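Long-range contact in aldehyde dehydrogenase (Bartonella henselae, PDB 3I44), which probably oxidises aldehydes to carboxylic acids with a nicotinamide adenine dinucleotide cofactor, as other members of the aldehyde dehydrogenase family do: residues Ser236-Thr250 with Asn259-Gly272. The protein carries 1 engineered substitution. Numbering follows the deposited sequence.
Sequences SAHPDLEMISFTGST and NASNTLKRVCLELG. Engineered in segment 236-250: Glu242 (natural residue Gly).
From Met243 paired with Arg266 to Thr247 paired with Glu270, two parallel strands whose axes approach to 4.7 Å, with their directions 10° apart, form a beta-alpha-beta unit of the Rossmann-like domain that binds the dinucleotide in this family; helix 250-261 is the crossover. Six backbone hydrogen bonds join them, from Arg266 N to the carbonyl O of the engineered Glu242 through to Gly248 N to Glu270 O; Phe246 N to Cys268 O (2.9 Å) is nearly straight. Strand 156-168 pairs with the other edge of 243-247.

Under the crossover helix, Leu269 CD2 touches Phe246 CB at 3.9 Å, while Leu271 CD2 comes in the ring plane at the edge, 3.8 Å from Phe246 CE2. On the reverse face the extended Met243 brings CE to 3.6 Å from Cys268 SG. Thr247 and Glu270 lie side by side, pointing the same way, with Thr247 OG1 against Glu270 CB; that hydroxyl is hydrogen-bonded to Lys181 NZ.

Before the strands, Lys265 is extended beyond CG until its last torsion bends it (chi4 55°). Its buried NZ donates within its own segment to Thr263 OG1 (2.6 Å) and, across the contact, weakly to Ser236 O and at 2.6 Å to His238 O, approaching that carbonyl from 45° above its plane.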
loop_
_atom_site.group_PDB
_atom_site.type_symbol
_atom_site.label_atom_id
_atom_site.label_comp_id
_atom_site.label_asym_id
_atom_site.label_seq_id
_atom_site.Cartn_x
_atom_site.Cartn_y
_atom_site.Cartn_z
ATOM N N SER A 236 12.799 -7.900 5.477
ATOM C CA SER A 236 11.430 -7.824 4.976
ATOM C C SER A 236 10.474 -8.745 5.725
ATOM O O SER A 236 9.274 -8.506 5.750
ATOM C CB SER A 236 11.389 -8.107 3.484
ATOM O OG SER A 236 11.931 -9.378 3.253
ATOM N N ALA A 237 10.999 -9.778 6.374
ATOM C CA ALA A 237 10.171 -10.700 7.147
ATOM C C ALA A 237 10.234 -10.470 8.661
ATOM O O ALA A 237 9.540 -11.138 9.406
ATOM C CB ALA A 237 10.528 -12.192 6.784
ATOM N N HIS A 238 11.034 -9.510 9.123
ATOM C CA HIS A 238 11.278 -9.382 10.552
ATOM C C HIS A 238 10.044 -8.802 11.282
ATOM O O HIS A 238 9.454 -7.817 10.844
ATOM C CB HIS A 238 12.512 -8.525 10.816
ATOM C CG HIS A 238 13.099 -8.722 12.170
ATOM N ND1 HIS A 238 12.537 -8.190 13.308
ATOM C CD2 HIS A 238 14.193 -9.409 12.575
ATOM C CE1 HIS A 238 13.261 -8.536 14.356
ATOM N NE2 HIS A 238 14.276 -9.271 13.938
ATOM N N PRO A 239 9.656 -9.417 12.401
ATOM C CA PRO A 239 8.424 -8.974 13.065
ATOM C C PRO A 239 8.513 -7.593 13.752
ATOM O O PRO A 239 7.478 -6.985 13.981
ATOM C CB PRO A 239 8.140 -10.099 14.083
ATOM C CG PRO A 239 9.486 -10.721 14.371
ATOM C CD PRO A 239 10.276 -10.590 13.065
ATOM N N ASP A 240 9.714 -7.101 14.049
ATOM C CA ASP A 240 9.869 -5.793 14.706
ATOM C C ASP A 240 10.002 -4.600 13.735
ATOM O O ASP A 240 10.229 -3.475 14.181
ATOM C CB ASP A 240 11.075 -5.780 15.629
ATOM C CG ASP A 240 10.901 -6.673 16.852
ATOM O OD1 ASP A 240 9.775 -6.932 17.276
ATOM O OD2 ASP A 240 11.916 -7.130 17.379
ATOM N N LEU A 241 9.892 -4.842 12.428
ATOM C CA LEU A 241 9.821 -3.728 11.473
ATOM C C LEU A 241 8.393 -3.553 11.015
ATOM O O LEU A 241 7.690 -4.526 10.732
ATOM C CB LEU A 241 10.748 -3.933 10.278
ATOM C CG LEU A 241 12.243 -4.090 10.580
ATOM C CD1 LEU A 241 13.026 -4.289 9.214
ATOM C CD2 LEU A 241 12.777 -2.932 11.404
ATOM N N GLU A 242 7.943 -2.315 10.932
ATOM C CA GLU A 242 6.565 -2.104 10.533
ATOM C C GLU A 242 6.425 -1.700 9.047
ATOM O O GLU A 242 5.328 -1.697 8.475
ATOM C CB GLU A 242 5.884 -1.184 11.541
ATOM C CG GLU A 242 4.755 -1.991 12.373
ATOM C CD GLU A 242 3.438 -1.737 11.712
ATOM O OE1 GLU A 242 2.957 -2.532 10.840
ATOM O OE2 GLU A 242 2.948 -0.600 12.002
ATOM N N MET A 243 7.552 -1.451 8.402
ATOM C CA MET A 243 7.557 -1.032 7.008
ATOM C C MET A 243 8.860 -1.347 6.350
ATOM O O MET A 243 9.906 -1.286 6.988
ATOM C CB MET A 243 7.332 0.480 6.929
ATOM C CG MET A 243 7.653 1.091 5.581
ATOM S SD MET A 243 7.189 2.765 5.639
ATOM C CE MET A 243 7.650 3.332 3.955
ATOM N N ILE A 244 8.797 -1.665 5.058
ATOM C CA ILE A 244 9.976 -1.811 4.229
ATOM C C ILE A 244 9.863 -0.865 3.039
ATOM O O ILE A 244 8.862 -0.931 2.307
ATOM C CB ILE A 244 10.122 -3.213 3.638
ATOM C CG1 ILE A 244 10.420 -4.191 4.751
ATOM C CG2 ILE A 244 11.320 -3.256 2.649
ATOM C CD1 ILE A 244 11.763 -3.998 5.376
ATOM N N SER A 245 10.889 -0.018 2.873
ATOM C CA SER A 245 11.046 0.814 1.688
ATOM C C SER A 245 12.151 0.233 0.824
ATOM O O SER A 245 13.296 0.203 1.229
ATOM C CB SER A 245 11.351 2.267 2.045
ATOM O OG SER A 245 11.345 3.031 0.858
ATOM N N PHE A 246 11.795 -0.190 -0.387
ATOM C CA PHE A 246 12.732 -0.881 -1.251
ATOM C C PHE A 246 12.804 -0.261 -2.650
ATOM O O PHE A 246 11.801 0.011 -3.265
ATOM C CB PHE A 246 12.348 -2.379 -1.357
ATOM C CG PHE A 246 13.137 -3.146 -2.390
ATOM C CD1 PHE A 246 14.296 -3.805 -2.042
ATOM C CD2 PHE A 246 12.714 -3.209 -3.698
ATOM C CE1 PHE A 246 15.021 -4.508 -2.995
ATOM C CE2 PHE A 246 13.415 -3.910 -4.643
ATOM C CZ PHE A 246 14.588 -4.540 -4.297
ATOM N N THR A 247 14.016 -0.020 -3.103
ATOM C CA THR A 247 14.279 0.414 -4.477
ATOM C C THR A 247 15.202 -0.633 -5.112
ATOM O O THR A 247 16.225 -0.983 -4.539
ATOM C CB THR A 247 14.963 1.783 -4.486
ATOM O OG1 THR A 247 14.082 2.737 -3.873
ATOM C CG2 THR A 247 15.313 2.224 -5.902
ATOM N N GLY A 248 14.799 -1.150 -6.261
ATOM C CA GLY A 248 15.543 -2.238 -6.921
ATOM C C GLY A 248 14.771 -2.892 -8.053
ATOM O O GLY A 248 13.875 -2.291 -8.606
ATOM N N SER A 249 15.111 -4.139 -8.396
ATOM C CA SER A 249 14.509 -4.788 -9.564
ATOM C C SER A 249 13.118 -5.220 -9.205
ATOM O O SER A 249 12.824 -5.491 -8.031
ATOM C CB SER A 249 15.307 -6.024 -10.004
ATOM O OG SER A 249 15.313 -6.983 -8.939
ATOM N N THR A 250 12.281 -5.320 -10.230
ATOM C CA THR A 250 10.927 -5.818 -10.093
ATOM C C THR A 250 10.920 -7.225 -9.501
ATOM O O THR A 250 10.074 -7.530 -8.637
ATOM C CB THR A 250 10.207 -5.761 -11.486
ATOM O OG1 THR A 250 10.091 -4.393 -11.882
ATOM C CG2 THR A 250 8.833 -6.383 -11.455
ATOM N N ASN A 259 7.673 -11.744 1.350
ATOM C CA ASN A 259 8.232 -11.939 2.695
ATOM C C ASN A 259 7.554 -11.054 3.734
ATOM O O ASN A 259 7.385 -11.468 4.889
ATOM C CB ASN A 259 9.749 -11.686 2.698
ATOM C CG ASN A 259 10.523 -12.762 1.911
ATOM O OD1 ASN A 259 10.105 -13.904 1.870
ATOM N ND2 ASN A 259 11.622 -12.384 1.278
ATOM N N ALA A 260 7.134 -9.852 3.314
ATOM C CA ALA A 260 6.539 -8.868 4.226
ATOM C C ALA A 260 5.083 -9.183 4.597
ATOM O O ALA A 260 4.571 -8.691 5.602
ATOM C CB ALA A 260 6.633 -7.458 3.600
ATOM N N SER A 261 4.410 -9.976 3.767
ATOM C CA SER A 261 2.975 -10.178 3.895
ATOM C C SER A 261 2.593 -10.895 5.191
ATOM O O SER A 261 1.548 -10.612 5.779
ATOM C CB SER A 261 2.455 -10.937 2.679
ATOM O OG SER A 261 3.039 -12.229 2.692
ATOM N N ASN A 262 3.442 -11.791 5.681
ATOM C CA ASN A 262 3.119 -12.469 6.939
ATOM C C ASN A 262 3.099 -11.551 8.192
ATOM O O ASN A 262 2.537 -11.923 9.211
ATOM C CB ASN A 262 4.061 -13.640 7.183
ATOM C CG ASN A 262 3.402 -14.737 7.981
ATOM O OD1 ASN A 262 3.610 -14.858 9.202
ATOM N ND2 ASN A 262 2.561 -15.533 7.301
ATOM N N THR A 263 3.719 -10.377 8.149
ATOM C CA THR A 263 3.581 -9.435 9.255
ATOM C C THR A 263 2.777 -8.176 8.845
ATOM O O THR A 263 2.720 -7.222 9.603
ATOM C CB THR A 263 4.931 -9.058 9.813
ATOM O OG1 THR A 263 5.769 -8.633 8.740
ATOM C CG2 THR A 263 5.579 -10.261 10.533
ATOM N N LEU A 264 2.157 -8.200 7.664
ATOM C CA LEU A 264 1.323 -7.101 7.178
ATOM C C LEU A 264 2.015 -5.728 7.275
ATOM O O LEU A 264 1.413 -4.744 7.701
ATOM C CB LEU A 264 0.011 -7.089 7.944
ATOM C CG LEU A 264 -0.830 -8.350 7.704
ATOM C CD1 LEU A 264 -1.919 -8.529 8.772
ATOM C CD2 LEU A 264 -1.414 -8.325 6.275
ATOM N N LYS A 265 3.298 -5.699 6.913
ATOM C CA LYS A 265 4.067 -4.446 6.842
ATOM C C LYS A 265 3.529 -3.572 5.732
ATOM O O LYS A 265 2.990 -4.053 4.739
ATOM C CB LYS A 265 5.542 -4.725 6.540
ATOM C CG LYS A 265 6.293 -5.465 7.585
ATOM C CD LYS A 265 7.705 -5.694 7.094
ATOM C CE LYS A 265 8.603 -6.325 8.128
ATOM N NZ LYS A 265 8.077 -7.535 8.642
ATOM N N ARG A 266 3.666 -2.273 5.891
ATOM C CA ARG A 266 3.590 -1.409 4.724
ATOM C C ARG A 266 4.818 -1.680 3.837
ATOM O O ARG A 266 5.965 -1.713 4.304
ATOM C CB ARG A 266 3.525 0.069 5.138
ATOM C CG ARG A 266 3.647 1.023 3.933
ATOM C CD ARG A 266 3.511 2.448 4.385
ATOM N NE ARG A 266 2.135 2.794 4.733
ATOM C CZ ARG A 266 1.800 3.868 5.442
ATOM N NH1 ARG A 266 2.743 4.679 5.929
ATOM N NH2 ARG A 266 0.530 4.109 5.703
ATOM N N VAL A 267 4.576 -1.871 2.548
ATOM C CA VAL A 267 5.644 -2.113 1.620
ATOM C C VAL A 267 5.618 -1.041 0.540
ATOM O O VAL A 267 4.631 -0.913 -0.196
ATOM C CB VAL A 267 5.515 -3.531 0.996
ATOM C CG1 VAL A 267 6.612 -3.746 -0.058
ATOM C CG2 VAL A 267 5.559 -4.614 2.113
ATOM N N CYS A 268 6.684 -0.246 0.462
ATOM C CA CYS A 268 6.792 0.793 -0.571
ATOM C C CYS A 268 7.912 0.433 -1.575
ATOM O O CYS A 268 9.062 0.280 -1.202
ATOM C CB CYS A 268 7.037 2.170 0.082
ATOM S SG CYS A 268 5.618 2.667 1.063
ATOM N N LEU A 269 7.543 0.248 -2.835
ATOM C CA LEU A 269 8.468 -0.267 -3.858
ATOM C C LEU A 269 8.745 0.754 -4.985
ATOM O O LEU A 269 7.786 1.289 -5.601
ATOM C CB LEU A 269 7.844 -1.521 -4.504
ATOM C CG LEU A 269 7.535 -2.703 -3.589
ATOM C CD1 LEU A 269 6.889 -3.882 -4.338
ATOM C CD2 LEU A 269 8.811 -3.184 -2.828
ATOM N N GLU A 270 10.035 0.958 -5.272
ATOM C CA GLU A 270 10.501 1.712 -6.444
ATOM C C GLU A 270 11.278 0.714 -7.327
ATOM O O GLU A 270 12.392 0.281 -6.956
ATOM C CB GLU A 270 11.437 2.835 -6.006
ATOM C CG GLU A 270 10.781 3.987 -5.220
ATOM C CD GLU A 270 10.115 5.024 -6.115
ATOM O OE1 GLU A 270 10.308 4.944 -7.359
ATOM O OE2 GLU A 270 9.404 5.921 -5.575
ATOM N N LEU A 271 10.664 0.312 -8.430
ATOM C CA LEU A 271 11.188 -0.798 -9.243
ATOM C C LEU A 271 11.641 -0.327 -10.647
ATOM O O LEU A 271 11.887 0.860 -10.874
ATOM C CB LEU A 271 10.147 -1.927 -9.327
ATOM C CG LEU A 271 9.601 -2.352 -7.954
ATOM C CD1 LEU A 271 8.503 -3.435 -8.003
ATOM C CD2 LEU A 271 10.709 -2.765 -7.016
ATOM N N GLY A 272 11.739 -1.248 -11.596
ATOM C CA GLY A 272 12.289 -0.902 -12.896
ATOM C C GLY A 272 11.292 -0.260 -13.842
ATOM O O GLY A 272 10.138 -0.006 -13.496
HETATM O O HOH W 1 5.056 -5.795 11.067
HETATM O O HOH W 2 1.759 -4.926 10.871
#